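Local atomic coordinates of acyl-CoA dehydrogenase domain protein Tcur3483 (Thermomonospora curvata, PDB entry 6WY9), a protein that probably acts as an FAD-dependent acyl-CoA dehydrogenase-type flavoenzyme, oxidising a CH-CH bond of its substrate with transfer of electrons to the flavin. Residues A[189-194]-A[204-209]; A[167-172]-A[238-243]; A[31-36]-A[93-98]; A[109-114]-A[140-145]. All blocks are in the same frame, centred on the assembly; numbering follows the deposited sequence. Where two conformers were deposited one is given.

Interaction 1: residues A[189-194]-A[204-209]; sequences LACRTD and SIIIVP
L189 to C191 run antiparallel to S204 to I206, their strand axes approaching to 4.7 Å at 128° as four backbone hydrogen bonds, in two reciprocal pairs, tie the strands together. The pair L189/I206 is joined in both directions, L189 N to I206 O at 2.9 Å and I206 N to L189 O at 2.8 Å. C191 and S204 repeat the pattern two residues further on, while A190 and I205 form the non-hydrogen-bonded pair between them. On one face, L189 places CG anti to its backbone N (chi1 -172°), which carries CD2 across V208 to meet CG2 at 3.8 Å; beside it, the SG of C191 lies 4.1 Å from I206 CD1. I171 of strand 168-176 packs against L189, C191 and V208 on this side. The reverse face is lined by A190 and I205, where the isoleucine CD1 bends back to within 4.0 Å of A190 CB, and I254 of helix 250-260 packs on both. Beyond the ladder, S204 OG donates to T193 OG1 over 2.7 Å, and the threonine methyl CG2 lies 3.3 Å from that same OG. N248 meets both hydroxyls, with its side-chain oxygen at T193 and its backbone N at S204, so this small polar cluster pins the strand end to the chain leading into helix 250-260. A beta hairpin of this kind, with one face turned to a second sheet and the other to a helix, belongs to the beta-rich middle domain of the acyl-CoA dehydrogenase fold.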
# COMPACT_ATOMS: atom_id res chain seq x y z
N LEU A 189 1.55 23.75 31.01
CA LEU A 189 0.21 24.11 30.56
C LEU A 189 0.26 25.23 29.52
O LEU A 189 0.74 26.33 29.80
CB LEU A 189 -0.68 24.51 31.73
CG LEU A 189 -2.15 24.74 31.37
CD1 LEU A 189 -2.83 23.40 31.05
CD2 LEU A 189 -2.85 25.45 32.53
N ALA A 190 -0.30 24.95 28.33
CA ALA A 190 -0.44 25.93 27.26
C ALA A 190 -1.74 26.69 27.45
O ALA A 190 -2.81 26.09 27.44
CB ALA A 190 -0.40 25.24 25.90
N CYS A 191 -1.65 28.02 27.63
CA CYS A 191 -2.78 28.89 27.93
C CYS A 191 -2.83 30.07 26.97
O CYS A 191 -1.80 30.57 26.51
CB CYS A 191 -2.73 29.49 29.36
SG CYS A 191 -2.50 28.37 30.75
N ARG A 192 -4.05 30.56 26.73
CA ARG A 192 -4.29 31.82 26.02
C ARG A 192 -4.10 33.00 26.97
O ARG A 192 -4.90 33.20 27.89
CB ARG A 192 -5.70 31.84 25.42
CG ARG A 192 -6.11 33.17 24.75
CD ARG A 192 -5.59 33.26 23.32
NE ARG A 192 -5.70 31.96 22.68
CZ ARG A 192 -4.99 31.56 21.62
NH1 ARG A 192 -5.14 30.32 21.16
NH2 ARG A 192 -4.11 32.37 21.03
N THR A 193 -3.05 33.79 26.76
CA THR A 193 -2.80 34.97 27.58
C THR A 193 -3.18 36.29 26.89
O THR A 193 -3.35 37.32 27.57
CB THR A 193 -1.31 35.00 28.00
OG1 THR A 193 -0.46 34.69 26.89
CG2 THR A 193 -1.04 33.96 29.09
N ASP A 194 -3.35 36.30 25.57
CA ASP A 194 -3.74 37.53 24.88
C ASP A 194 -4.84 37.20 23.89
O ASP A 194 -4.56 36.76 22.76
CB ASP A 194 -2.56 38.19 24.18
CG ASP A 194 -2.96 39.51 23.52
OD1 ASP A 194 -4.17 39.79 23.41
OD2 ASP A 194 -2.05 40.27 23.13
N SER A 204 0.87 31.31 26.15
CA SER A 204 2.02 31.15 27.03
C SER A 204 2.01 29.75 27.64
O SER A 204 0.97 29.10 27.76
CB SER A 204 2.02 32.21 28.13
OG SER A 204 1.88 33.51 27.57
N ILE A 205 3.21 29.28 27.99
CA ILE A 205 3.39 28.08 28.79
C ILE A 205 3.46 28.49 30.26
O ILE A 205 4.24 29.37 30.63
CB ILE A 205 4.67 27.34 28.35
CG1 ILE A 205 4.48 26.77 26.93
CG2 ILE A 205 5.11 26.27 29.37
CD1 ILE A 205 3.42 25.67 26.82
N ILE A 206 2.62 27.87 31.10
CA ILE A 206 2.62 28.13 32.54
C ILE A 206 2.71 26.81 33.31
O ILE A 206 1.99 25.85 33.00
CB ILE A 206 1.38 28.92 32.99
CG1 ILE A 206 1.13 30.12 32.07
CG2 ILE A 206 1.57 29.37 34.44
CD1 ILE A 206 -0.02 31.08 32.53
N ILE A 207 3.56 26.77 34.34
CA ILE A 207 3.69 25.57 35.17
C ILE A 207 2.67 25.65 36.30
O ILE A 207 2.68 26.60 37.10
CB ILE A 207 5.12 25.39 35.71
CG1 ILE A 207 6.13 25.34 34.55
CG2 ILE A 207 5.22 24.09 36.59
CD1 ILE A 207 7.58 25.20 35.03
N VAL A 208 1.81 24.66 36.38
CA VAL A 208 0.74 24.61 37.37
C VAL A 208 0.99 23.43 38.29
O VAL A 208 1.05 22.28 37.83
CB VAL A 208 -0.64 24.48 36.71
CG1 VAL A 208 -1.73 24.44 37.79
CG2 VAL A 208 -0.86 25.63 35.71
N PRO A 209 1.10 23.64 39.61
CA PRO A 209 1.23 22.50 40.52
C PRO A 209 -0.07 21.69 40.57
O PRO A 209 -1.17 22.25 40.54
CB PRO A 209 1.53 23.16 41.87
CG PRO A 209 0.86 24.48 41.76
CD PRO A 209 1.00 24.92 40.32

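Interaction 2: residues A[167-172]-A[238-243]; sequences DEFVID and VPVSEV
D167 meets V240 just before its strand begins: the carbonyl O receives V240 N at 2.6 Å, and the donor lies above the carbonyl plane, 41° out of it. The valine leans over the same peptide, its CG2 3.4 Å from D167 C. At E168 the backbone makes a close CA-H...O approach to V238 O, with CA and O 3.3 Å apart, while the extended side chain leaves the contact to form a salt bridge with R237. F169 supplies the regular antiparallel link, its N reaching V238 O at 2.7 Å and its O taking V238 N at 3.0 Å. This is the end of the pairing between strands 168-176 and 227-239, in the antiparallel sheet of the middle domain; past P239 the segment 238-243 winds into a short 3-10 turn, closed by E242 N bonding to P239 O. That turn brings two valines to one ring. With CG beside its backbone N (chi1 -89°), F169 directs CD2 to V240 CG2 at 3.5 Å and CE2 to V243 CG2 at 3.6 Å, both methyls approaching obliquely, and I206 of strand 203-209 touches both F169 and V243. Two residues on, I171 stretches CD1 to V238 CG2, 4.0 Å away.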
# COMPACT_ATOMS: atom_id res chain seq x y z
N ASP A 167 0.69 40.00 40.24
CA ASP A 167 1.77 39.09 39.91
C ASP A 167 1.33 37.63 39.93
O ASP A 167 2.17 36.74 40.08
CB ASP A 167 2.95 39.31 40.85
CG ASP A 167 2.50 39.70 42.21
OD1 ASP A 167 3.17 39.35 43.20
OD2 ASP A 167 1.43 40.35 42.28
N GLU A 168 0.03 37.38 39.79
CA GLU A 168 -0.54 36.04 39.66
C GLU A 168 -1.27 35.93 38.33
O GLU A 168 -1.76 36.93 37.79
CB GLU A 168 -1.54 35.73 40.79
CG GLU A 168 -0.97 35.45 42.17
CD GLU A 168 -2.05 34.93 43.12
OE1 GLU A 168 -1.75 34.06 43.97
OE2 GLU A 168 -3.21 35.40 43.00
N PHE A 169 -1.34 34.71 37.81
CA PHE A 169 -2.25 34.40 36.73
C PHE A 169 -3.41 33.59 37.28
O PHE A 169 -3.22 32.76 38.17
CB PHE A 169 -1.55 33.62 35.61
CG PHE A 169 -0.93 34.50 34.58
CD1 PHE A 169 -1.73 35.16 33.67
CD2 PHE A 169 0.44 34.67 34.52
CE1 PHE A 169 -1.17 35.97 32.70
CE2 PHE A 169 1.01 35.49 33.56
CZ PHE A 169 0.19 36.14 32.65
N VAL A 170 -4.61 33.85 36.75
CA VAL A 170 -5.82 33.11 37.09
C VAL A 170 -6.18 32.29 35.86
O VAL A 170 -6.39 32.84 34.77
CB VAL A 170 -6.97 34.04 37.51
CG1 VAL A 170 -8.16 33.23 38.03
CG2 VAL A 170 -6.51 35.00 38.57
N ILE A 171 -6.23 30.97 36.03
CA ILE A 171 -6.30 30.03 34.91
C ILE A 171 -7.66 29.34 34.93
O ILE A 171 -8.07 28.78 35.96
CB ILE A 171 -5.16 29.00 34.97
CG1 ILE A 171 -3.78 29.67 34.98
CG2 ILE A 171 -5.23 27.98 33.81
CD1 ILE A 171 -2.65 28.69 35.25
N ASP A 172 -8.36 29.40 33.80
CA ASP A 172 -9.67 28.78 33.65
C ASP A 172 -9.71 28.04 32.33
O ASP A 172 -9.52 28.64 31.27
CB ASP A 172 -10.79 29.83 33.69
CG ASP A 172 -10.95 30.44 35.05
OD1 ASP A 172 -11.40 29.72 35.97
OD2 ASP A 172 -10.61 31.64 35.20
N VAL A 238 -1.61 31.00 40.01
CA VAL A 238 -0.18 30.67 39.92
C VAL A 238 0.61 31.97 39.83
O VAL A 238 0.20 32.88 39.10
CB VAL A 238 0.10 29.76 38.71
CG1 VAL A 238 1.57 29.33 38.66
CG2 VAL A 238 -0.78 28.53 38.77
N PRO A 239 1.72 32.12 40.55
CA PRO A 239 2.51 33.35 40.42
C PRO A 239 2.97 33.54 38.98
O PRO A 239 3.19 32.58 38.24
CB PRO A 239 3.70 33.12 41.36
CG PRO A 239 3.70 31.70 41.68
CD PRO A 239 2.30 31.20 41.53
N VAL A 240 3.09 34.81 38.58
CA VAL A 240 3.50 35.16 37.23
C VAL A 240 4.92 34.68 36.91
O VAL A 240 5.24 34.46 35.74
CB VAL A 240 3.37 36.69 36.99
CG1 VAL A 240 4.30 37.17 35.88
CG2 VAL A 240 1.93 37.05 36.64
N SER A 241 5.76 34.47 37.92
CA SER A 241 7.09 33.91 37.67
C SER A 241 7.05 32.47 37.13
O SER A 241 8.08 31.97 36.67
CB SER A 241 7.91 33.94 38.94
OG SER A 241 7.18 33.32 39.97
N GLU A 242 5.92 31.78 37.21
CA GLU A 242 5.78 30.42 36.71
C GLU A 242 5.47 30.35 35.20
O GLU A 242 5.19 29.27 34.68
CB GLU A 242 4.69 29.69 37.50
CG GLU A 242 5.03 29.46 38.95
CD GLU A 242 6.22 28.53 39.11
OE1 GLU A 242 7.17 28.86 39.84
OE2 GLU A 242 6.20 27.46 38.47
N VAL A 243 5.53 31.48 34.49
CA VAL A 243 5.48 31.48 33.03
C VAL A 243 6.87 31.15 32.50
O VAL A 243 7.85 31.80 32.87
CB VAL A 243 5.01 32.84 32.50
CG1 VAL A 243 5.16 32.91 30.97
CG2 VAL A 243 3.58 33.12 32.94

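Interaction 3: residues A[31-36]-A[93-98]; sequences ELRAEL and QYVLFD
V95 fills the middle of this helix pair, facing L32 and R33 across axes that are 9.7 Å apart and cross at -30°. The close-packed part is apolar. L32 brings CD2 to 4.0 Å from V95 CB, and one turn later L36 lays CD1 against the backbone of L96, 3.7 Å from its CA, while its other methyl, CD2, meets L96 CD1 at 3.8 Å with the two side chains at about a right angle. Y77 touches both L32 and L96, and W74 touches L36, so loop residues flank this side. Toward solvent the contact changes character. R33 bends at its third torsion (chi3 -94°), curling its guanidinium over V95 so that the valine CG1 sits 3.9 Å from CZ, over the centre of one face. At the edge of that group, near its plane, R33 NH1 reaches D98 OD1 at 3.1 Å, a salt bridge with a weak hydrogen bond, the guanidinium and carboxylate planes 74° apart. Other charges share the load: D98 OD1 is also bridged to R274, and R33 NH1 to E99, giving a chain of alternating charges rather than one isolated pair. Helix 90-103 thus lies in the N-terminal helical domain with helix 26-41 along one flank, while its residues Y94 and F97 pack on helix 263-286, the helix that also carries R274.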
# COMPACT_ATOMS: atom_id res chain seq x y z
N GLU A 31 29.03 -3.40 27.21
CA GLU A 31 29.15 -3.46 28.67
C GLU A 31 28.03 -2.65 29.32
O GLU A 31 27.50 -3.03 30.37
CB GLU A 31 30.51 -2.94 29.15
CG GLU A 31 31.73 -3.78 28.82
CD GLU A 31 31.73 -5.13 29.55
OE1 GLU A 31 30.91 -5.29 30.49
OE2 GLU A 31 32.54 -5.99 29.18
N LEU A 32 27.71 -1.50 28.74
CA LEU A 32 26.60 -0.71 29.26
C LEU A 32 25.31 -1.52 29.22
O LEU A 32 24.54 -1.56 30.19
CB LEU A 32 26.45 0.57 28.45
CG LEU A 32 25.25 1.44 28.81
CD1 LEU A 32 25.36 1.90 30.27
CD2 LEU A 32 25.28 2.62 27.86
N ARG A 33 25.08 -2.19 28.09
CA ARG A 33 23.91 -3.05 27.96
C ARG A 33 23.86 -4.07 29.09
O ARG A 33 22.82 -4.25 29.73
CB ARG A 33 23.94 -3.73 26.57
CG ARG A 33 22.59 -3.89 25.92
CD ARG A 33 22.61 -4.45 24.48
NE ARG A 33 22.61 -3.37 23.50
CZ ARG A 33 21.55 -2.59 23.22
NH1 ARG A 33 20.39 -2.76 23.85
NH2 ARG A 33 21.65 -1.63 22.31
N ALA A 34 24.98 -4.75 29.37
CA ALA A 34 24.98 -5.85 30.34
C ALA A 34 24.79 -5.34 31.77
O ALA A 34 24.15 -6.01 32.60
CB ALA A 34 26.28 -6.66 30.22
N GLU A 35 25.40 -4.19 32.08
CA GLU A 35 25.18 -3.52 33.35
C GLU A 35 23.70 -3.18 33.54
O GLU A 35 23.15 -3.38 34.63
CB GLU A 35 26.02 -2.24 33.41
CG GLU A 35 25.66 -1.35 34.58
CD GLU A 35 26.50 -0.06 34.65
OE1 GLU A 35 26.39 0.66 35.66
OE2 GLU A 35 27.25 0.23 33.71
N LEU A 36 23.06 -2.61 32.52
CA LEU A 36 21.67 -2.17 32.72
C LEU A 36 20.72 -3.35 32.90
O LEU A 36 19.72 -3.22 33.62
CB LEU A 36 21.20 -1.27 31.57
CG LEU A 36 21.78 0.17 31.55
CD1 LEU A 36 21.65 0.80 30.15
CD2 LEU A 36 21.13 1.06 32.62
N GLN A 93 22.83 6.86 25.21
CA GLN A 93 21.45 7.20 25.56
C GLN A 93 20.47 6.19 24.98
O GLN A 93 19.49 5.81 25.63
CB GLN A 93 21.12 8.63 25.09
CG GLN A 93 22.07 9.69 25.62
CD GLN A 93 21.70 11.12 25.21
OE1 GLN A 93 22.31 12.08 25.69
NE2 GLN A 93 20.70 11.26 24.34
N TYR A 94 20.71 5.75 23.74
CA TYR A 94 19.75 4.83 23.13
C TYR A 94 19.83 3.46 23.77
O TYR A 94 18.80 2.78 23.93
CB TYR A 94 19.98 4.73 21.62
CG TYR A 94 19.16 5.74 20.86
CD1 TYR A 94 17.94 6.17 21.37
CD2 TYR A 94 19.61 6.29 19.66
CE1 TYR A 94 17.17 7.13 20.70
CE2 TYR A 94 18.84 7.24 18.98
CZ TYR A 94 17.63 7.65 19.51
OH TYR A 94 16.85 8.58 18.85
N VAL A 95 21.04 3.02 24.16
CA VAL A 95 21.15 1.75 24.88
C VAL A 95 20.31 1.82 26.14
O VAL A 95 19.54 0.90 26.44
CB VAL A 95 22.62 1.41 25.19
CG1 VAL A 95 22.68 0.05 25.90
CG2 VAL A 95 23.49 1.37 23.93
N LEU A 96 20.41 2.92 26.89
CA LEU A 96 19.60 3.10 28.09
C LEU A 96 18.10 2.99 27.78
O LEU A 96 17.38 2.17 28.39
CB LEU A 96 19.94 4.43 28.75
CG LEU A 96 19.05 4.85 29.93
CD1 LEU A 96 18.97 3.77 30.98
CD2 LEU A 96 19.57 6.16 30.54
N PHE A 97 17.60 3.76 26.82
CA PHE A 97 16.17 3.68 26.48
C PHE A 97 15.77 2.29 26.02
O PHE A 97 14.68 1.79 26.35
CB PHE A 97 15.81 4.71 25.41
CG PHE A 97 16.09 6.13 25.82
CD1 PHE A 97 16.08 6.50 27.16
CD2 PHE A 97 16.38 7.11 24.87
CE1 PHE A 97 16.35 7.83 27.55
CE2 PHE A 97 16.65 8.43 25.26
CZ PHE A 97 16.63 8.78 26.59
N ASP A 98 16.63 1.62 25.24
CA ASP A 98 16.25 0.29 24.77
C ASP A 98 16.15 -0.68 25.93
O ASP A 98 15.24 -1.52 25.99
CB ASP A 98 17.21 -0.21 23.70
CG ASP A 98 16.70 -1.47 23.02
OD1 ASP A 98 17.32 -2.54 23.23
OD2 ASP A 98 15.67 -1.42 22.30

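Interaction 4: residues A[109-114]-A[140-145]; sequences FVTVNT and IVFAIG. With FDA (dihydroflavine-adenine dinucleotide), chain C.
T111 projects from helix 109-122 onto the start of strand 142-145, which passes at nearly a right angle to it, 89° between directions. Its CB comes within 3.9 Å of F142 N and there branches. With OG1 anti to the carbonyl carbon (chi1 -63°), the hydroxyl oxygen accepts the F142 N-H at 2.8 Å in an almost straight bond of 169°; V141 CG1 lies close by at 3.7 Å. The methyl CG2 lies 3.5 Å from I140 O and at the edge of the F142 ring, near its plane, 4.1 Å from CD1. The threonine therefore satisfies a buried peptide N-H where the strand opens, and I135 of helix 125-136 packs against both T111 and F142. One residue earlier in the helix, V110 presses CG1 on I144 CG1 at 3.5 Å, the two side chains oblique to each other. Strand 142-145 is itself paired with strand 186-192. Backbone O of this same I144 receives N3 of the reduced flavin at 2.8 Å. A helix of the N-terminal domain packed on the first strand of the middle domain, beside the flavin's pyrimidine ring, is the setting of the FAD site in acyl-CoA dehydrogenases.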
# COMPACT_ATOMS: atom_id res chain seq x y z
N PHE A 109 10.23 9.83 30.14
CA PHE A 109 10.72 10.47 28.92
C PHE A 109 10.29 11.94 28.87
O PHE A 109 11.10 12.86 28.72
CB PHE A 109 10.19 9.76 27.67
CG PHE A 109 10.82 8.41 27.37
CD1 PHE A 109 12.02 8.33 26.69
CD2 PHE A 109 10.17 7.23 27.70
CE1 PHE A 109 12.58 7.08 26.39
CE2 PHE A 109 10.72 5.99 27.41
CZ PHE A 109 11.93 5.92 26.76
N VAL A 110 8.98 12.16 28.96
CA VAL A 110 8.44 13.51 28.81
C VAL A 110 9.11 14.47 29.79
O VAL A 110 9.45 15.60 29.43
CB VAL A 110 6.91 13.51 28.97
CG1 VAL A 110 6.40 14.89 29.07
CG2 VAL A 110 6.28 12.84 27.78
N THR A 111 9.31 14.04 31.02
CA THR A 111 9.82 14.98 32.01
C THR A 111 11.31 15.21 31.84
O THR A 111 11.77 16.36 31.90
CB THR A 111 9.51 14.47 33.42
OG1 THR A 111 8.09 14.40 33.59
CG2 THR A 111 10.10 15.44 34.48
N VAL A 112 12.05 14.15 31.57
CA VAL A 112 13.51 14.22 31.52
C VAL A 112 14.01 14.64 30.16
O VAL A 112 14.96 15.41 30.07
CB VAL A 112 14.09 12.86 31.95
CG1 VAL A 112 15.56 12.74 31.52
CG2 VAL A 112 13.99 12.75 33.45
N ASN A 113 13.35 14.22 29.09
CA ASN A 113 13.84 14.46 27.74
C ASN A 113 13.07 15.50 26.98
O ASN A 113 13.44 15.83 25.85
CB ASN A 113 13.83 13.16 26.97
CG ASN A 113 14.97 12.29 27.37
OD1 ASN A 113 14.93 11.63 28.41
ND2 ASN A 113 16.03 12.33 26.58
N THR A 114 12.03 16.01 27.53
CA THR A 114 11.19 16.96 26.82
C THR A 114 11.04 18.28 27.57
O THR A 114 11.17 19.36 26.96
CB THR A 114 9.84 16.25 26.60
OG1 THR A 114 10.00 15.27 25.55
CG2 THR A 114 8.78 17.15 26.27
N ILE A 140 10.53 15.13 40.74
CA ILE A 140 9.55 15.97 40.07
C ILE A 140 9.19 15.32 38.75
O ILE A 140 10.07 15.06 37.92
CB ILE A 140 10.05 17.39 39.83
CG1 ILE A 140 10.32 18.11 41.14
CG2 ILE A 140 9.02 18.17 38.99
CD1 ILE A 140 11.19 19.32 40.96
N VAL A 141 7.90 15.10 38.53
CA VAL A 141 7.40 14.60 37.25
C VAL A 141 6.40 15.60 36.70
O VAL A 141 5.64 16.21 37.46
CB VAL A 141 6.78 13.19 37.37
CG1 VAL A 141 5.93 12.84 36.12
CG2 VAL A 141 7.88 12.13 37.58
N PHE A 142 6.43 15.79 35.38
CA PHE A 142 5.61 16.75 34.66
C PHE A 142 4.62 16.01 33.77
O PHE A 142 4.90 14.92 33.30
CB PHE A 142 6.43 17.67 33.75
CG PHE A 142 6.94 18.93 34.44
CD1 PHE A 142 8.05 18.88 35.27
CD2 PHE A 142 6.32 20.17 34.24
CE1 PHE A 142 8.52 20.04 35.90
CE2 PHE A 142 6.79 21.33 34.86
CZ PHE A 142 7.91 21.25 35.69
N ALA A 143 3.49 16.65 33.50
CA ALA A 143 2.57 16.18 32.48
C ALA A 143 2.32 17.32 31.49
O ALA A 143 2.42 18.50 31.84
CB ALA A 143 1.26 15.65 33.13
N ILE A 144 2.05 16.97 30.23
CA ILE A 144 1.90 17.97 29.16
C ILE A 144 0.44 18.36 29.02
O ILE A 144 -0.41 17.51 28.69
CB ILE A 144 2.43 17.46 27.81
CG1 ILE A 144 3.91 17.08 27.85
CG2 ILE A 144 2.23 18.58 26.76
CD1 ILE A 144 4.82 18.24 28.23
N GLY A 145 0.15 19.64 29.18
CA GLY A 145 -1.21 20.13 29.04
C GLY A 145 -1.43 20.96 27.79
O GLY A 145 -1.50 22.19 27.87
PA FDA C . -8.48 15.82 15.81
O1A FDA C . -9.97 15.74 15.92
O2A FDA C . -7.79 17.19 15.77
O5B FDA C . -8.04 15.14 14.32
C5B FDA C . -8.55 13.84 14.28
C4B FDA C . -8.06 13.21 12.96
O4B FDA C . -8.45 14.19 11.88
C3B FDA C . -6.53 13.20 12.83
O3B FDA C . -5.97 12.04 13.33
C2B FDA C . -6.36 13.19 11.32
O2B FDA C . -6.74 11.92 10.68
C1B FDA C . -7.43 14.21 10.83
N9A FDA C . -6.93 15.57 10.61
C8A FDA C . -6.80 16.63 11.54
N7A FDA C . -6.37 17.74 10.97
C5A FDA C . -6.20 17.43 9.64
C6A FDA C . -5.74 18.20 8.56
N6A FDA C . -5.38 19.49 8.71
N1A FDA C . -5.65 17.65 7.32
C2A FDA C . -6.02 16.34 7.25
N3A FDA C . -6.48 15.48 8.19
C4A FDA C . -6.56 16.08 9.39
N1 FDA C . -2.17 15.67 24.50
C2 FDA C . -1.64 16.51 25.50
O2 FDA C . -1.88 17.74 25.48
N3 FDA C . -0.85 15.89 26.47
C4 FDA C . -0.58 14.51 26.51
O4 FDA C . 0.11 14.05 27.42
C4X FDA C . -1.17 13.72 25.46
N5 FDA C . -0.95 12.35 25.43
C5X FDA C . -1.85 11.56 24.77
C6 FDA C . -1.95 10.24 25.03
C7 FDA C . -2.92 9.47 24.35
C7M FDA C . -3.00 8.09 24.65
C8 FDA C . -3.74 10.01 23.42
C8M FDA C . -4.74 9.20 22.69
C9 FDA C . -3.62 11.35 23.12
C9A FDA C . -2.69 12.12 23.81
N10 FDA C . -2.54 13.49 23.53
C10 FDA C . -1.94 14.29 24.51
C1' FDA C . -3.51 14.13 22.58
C2' FDA C . -2.94 14.20 21.14
O2' FDA C . -1.97 15.13 21.05
C3' FDA C . -4.23 14.55 20.25
O3' FDA C . -5.11 13.45 20.20
C4' FDA C . -3.81 15.01 18.86
O4' FDA C . -3.21 16.25 19.00
C5' FDA C . -5.06 14.99 17.95
O5' FDA C . -5.98 15.91 18.46
P FDA C . -7.48 15.27 18.41
O1P FDA C . -7.39 14.04 19.17
O2P FDA C . -8.44 16.37 18.84
O3P FDA C . -7.82 14.81 16.85

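Overall arrangement
Along the chain, interaction 3 comes first, then interaction 4, and last the middle-domain pair, in which the hairpin of interaction 1 falls between the two segments of interaction 2. Those two have centres about 8 Å apart and touch: I207 N makes a probable hydrogen bond to E242 O at the edge of the mixed sheet, while V208 packs on I171 of the antiparallel sheet. Interaction 4 lies about 15 Å from interaction 1, centre to centre, and shares its mixed sheet, strands 142-145 and 186-192 being neighbours. Toward the helical side, F97 packs on N113, joining interactions 3 and 4, whose centres are about 21 Å apart. Interaction 4 thus sits between helical and beta domains, where the flavin binds.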